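Local coordinates for protein seryl-tRNA synthetase (Pyrococcus horikoshii, PDB 2DQ0) that probably attaches serine to tRNA(Ser), and also to tRNA(Sec), using ATP to activate the amino acid as a seryl-adenylate, at residues L44-I47 / N48-H52. Sequence-based numbering, arbitrary orientation.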
ATOM      1  N   LEU A  44      32.272  35.320   1.599  1.00 59.97           N
ATOM      2  CA  LEU A  44      31.427  35.982   2.572  1.00 64.40           C
ATOM      3  C   LEU A  44      32.179  37.114   3.272  1.00 64.80           C
ATOM      4  O   LEU A  44      31.616  38.191   3.492  1.00 67.13           O
ATOM      5  CB  LEU A  44      30.911  34.968   3.593  1.00 72.60           C
ATOM      6  CG  LEU A  44      30.101  35.524   4.766  1.00 82.88           C
ATOM      7  CD1 LEU A  44      29.027  36.511   4.279  1.00 82.17           C
ATOM      8  CD2 LEU A  44      29.482  34.353   5.514  1.00 88.10           C
ATOM      9  N   LYS A  45      33.446  36.881   3.611  1.00 62.88           N
ATOM     10  CA  LYS A  45      34.242  37.913   4.262  1.00 65.49           C
ATOM     11  C   LYS A  45      34.411  39.066   3.262  1.00 68.06           C
ATOM     12  O   LYS A  45      34.434  40.239   3.643  1.00 56.29           O
ATOM     13  CB  LYS A  45      35.602  37.352   4.692  1.00 67.69           C
ATOM     14  CG  LYS A  45      36.324  38.219   5.720  1.00 79.92           C
ATOM     15  CD  LYS A  45      35.428  38.498   6.945  1.00 92.93           C
ATOM     16  CE  LYS A  45      36.152  39.289   8.041  1.00 94.62           C
ATOM     17  NZ  LYS A  45      37.330  38.552   8.619  1.00 92.23           N
ATOM     18  N   GLU A  46      34.507  38.718   1.980  1.00 68.88           N
ATOM     19  CA  GLU A  46      34.627  39.705   0.903  1.00 71.78           C
ATOM     20  C   GLU A  46      33.374  40.579   0.912  1.00 65.23           C
ATOM     21  O   GLU A  46      33.456  41.800   0.832  1.00 64.60           O
ATOM     22  CB  GLU A  46      34.719  39.001  -0.458  1.00 77.65           C
ATOM     23  CG  GLU A  46      35.885  39.405  -1.348  1.00 87.58           C
ATOM     24  CD  GLU A  46      35.815  40.841  -1.824  1.00 93.04           C
ATOM     25  OE1 GLU A  46      36.088  41.752  -1.013  1.00 93.31           O
ATOM     26  OE2 GLU A  46      35.489  41.057  -3.014  1.00 98.56           O
ATOM     27  N   ILE A  47      32.214  39.932   1.000  1.00 59.79           N
ATOM     28  CA  ILE A  47      30.933  40.626   1.013  1.00 58.70           C
ATOM     29  C   ILE A  47      30.860  41.653   2.155  1.00 61.66           C
ATOM     30  O   ILE A  47      30.455  42.803   1.946  1.00 50.82           O
ATOM     31  CB  ILE A  47      29.754  39.603   1.108  1.00 61.45           C
ATOM     32  CG1 ILE A  47      29.680  38.786  -0.196  1.00 56.02           C
ATOM     33  CG2 ILE A  47      28.432  40.329   1.363  1.00 54.09           C
ATOM     34  CD1 ILE A  47      28.634  37.670  -0.215  1.00 42.09           C
ATOM     35  N   ASN A  48      31.252  41.249   3.359  1.00 58.39           N
ATOM     36  CA  ASN A  48      31.229  42.191   4.456  1.00 58.80           C
ATOM     37  C   ASN A  48      32.179  43.356   4.182  1.00 60.02           C
ATOM     38  O   ASN A  48      31.860  44.508   4.462  1.00 62.69           O
ATOM     39  CB  ASN A  48      31.594  41.497   5.760  1.00 54.33           C
ATOM     40  CG  ASN A  48      30.477  40.612   6.266  1.00 66.38           C
ATOM     41  OD1 ASN A  48      29.308  40.805   5.909  1.00 64.54           O
ATOM     42  ND2 ASN A  48      30.820  39.645   7.116  1.00 63.71           N
ATOM     43  N   ARG A  49      33.339  43.045   3.617  1.00 61.71           N
ATOM     44  CA  ARG A  49      34.339  44.053   3.300  1.00 57.69           C
ATOM     45  C   ARG A  49      33.638  45.051   2.410  1.00 55.36           C
ATOM     46  O   ARG A  49      33.763  46.262   2.593  1.00 55.34           O
ATOM     47  CB  ARG A  49      35.515  43.409   2.547  1.00 67.75           C
ATOM     48  CG  ARG A  49      36.940  43.843   2.960  1.00 73.43           C
ATOM     49  CD  ARG A  49      37.401  45.185   2.360  1.00 81.97           C
ATOM     50  NE  ARG A  49      37.060  45.353   0.945  1.00 83.53           N
ATOM     51  CZ  ARG A  49      37.306  44.458  -0.008  1.00 87.00           C
ATOM     52  NH1 ARG A  49      37.905  43.315   0.296  1.00 94.41           N
ATOM     53  NH2 ARG A  49      36.938  44.698  -1.266  1.00 80.87           N
ATOM     54  N   LEU A  50      32.882  44.534   1.446  1.00 56.38           N
ATOM     55  CA  LEU A  50      32.166  45.390   0.517  1.00 56.78           C
ATOM     56  C   LEU A  50      31.022  46.135   1.175  1.00 60.09           C
ATOM     57  O   LEU A  50      30.816  47.308   0.878  1.00 63.08           O
ATOM     58  CB  LEU A  50      31.669  44.595  -0.683  1.00 53.08           C
ATOM     59  CG  LEU A  50      32.751  44.233  -1.711  1.00 62.10           C
ATOM     60  CD1 LEU A  50      32.128  43.359  -2.808  1.00 54.05           C
ATOM     61  CD2 LEU A  50      33.370  45.523  -2.315  1.00 45.48           C
ATOM     62  N   ARG A  51      30.288  45.482   2.075  1.00 63.63           N
ATOM     63  CA  ARG A  51      29.185  46.167   2.758  1.00 69.43           C
ATOM     64  C   ARG A  51      29.753  47.378   3.511  1.00 70.23           C
ATOM     65  O   ARG A  51      29.170  48.470   3.488  1.00 67.34           O
ATOM     66  CB  ARG A  51      28.448  45.206   3.718  1.00 60.28           C
ATOM     67  CG  ARG A  51      27.605  44.170   2.969  1.00 70.57           C
ATOM     68  CD  ARG A  51      26.878  43.183   3.873  1.00 75.23           C
ATOM     69  NE  ARG A  51      26.157  43.868   4.943  1.00 85.20           N
ATOM     70  CZ  ARG A  51      26.514  43.832   6.223  1.00 82.38           C
ATOM     71  NH1 ARG A  51      27.583  43.137   6.599  1.00 77.93           N
ATOM     72  NH2 ARG A  51      25.816  44.512   7.123  1.00 79.26           N
ATOM     73  N   HIS A  52      30.913  47.183   4.134  1.00 69.73           N
ATOM     74  CA  HIS A  52      31.583  48.236   4.886  1.00 72.04           C
ATOM     75  C   HIS A  52      32.015  49.391   3.984  1.00 71.51           C
ATOM     76  O   HIS A  52      31.902  50.562   4.357  1.00 64.46           O
ATOM     77  CB  HIS A  52      32.812  47.673   5.587  1.00 76.86           C
ATOM     78  CG  HIS A  52      33.495  48.659   6.480  1.00 89.76           C
ATOM     79  ND1 HIS A  52      33.162  48.814   7.809  1.00 97.70           N
ATOM     80  CD2 HIS A  52      34.476  49.559   6.230  1.00 93.49           C
ATOM     81  CE1 HIS A  52      33.909  49.767   8.339  1.00101.64           C
ATOM     82  NE2 HIS A  52      34.713  50.236   7.402  1.00100.45           N
TER
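Glu46 and Arg49, one helical turn apart, extend alongside one another and meet in a salt bridge, with Glu46 OE1 2.7 Å from Arg49 NH1. The same oxygen lies 3.1 Å from Arg49 NH2, which shows that it approaches both terminal nitrogens; it comes to the guanidinium obliquely, and the two group planes are 28° apart. The Arg49 chain kinks at its second and third torsions, folding the guanidinium back to this oxygen.

On another flank, Arg51 NH1 donates a bent hydrogen bond to Asn48 OD1 (3.0 Å, N-H...O 135°); NH1 sits above the amide plane, 48° out of it and not on a lone pair, though OD1 lies near the guanidinium plane. Replacing Asn48 with an alanine removes OD1 and is likely to leave the Arg51 guanidinium without this acceptor and freer to turn. Ile47 CG2 packs at an angle against the Arg51 methylenes, 4.1 Å from Arg51 CD.

Four successive i to i+4 backbone bonds fix this spacing, from Asn48 N to Leu44 O (3.1 Å) through Arg51 N to Ile47 O (2.7 Å). The turns belong to helix 28-65 of the tRNA-binding N-terminal coiled coil, where Glu46, Ile47 and Leu50 touch Leu88 of helix 72-103, and Leu50 also meets Arg84.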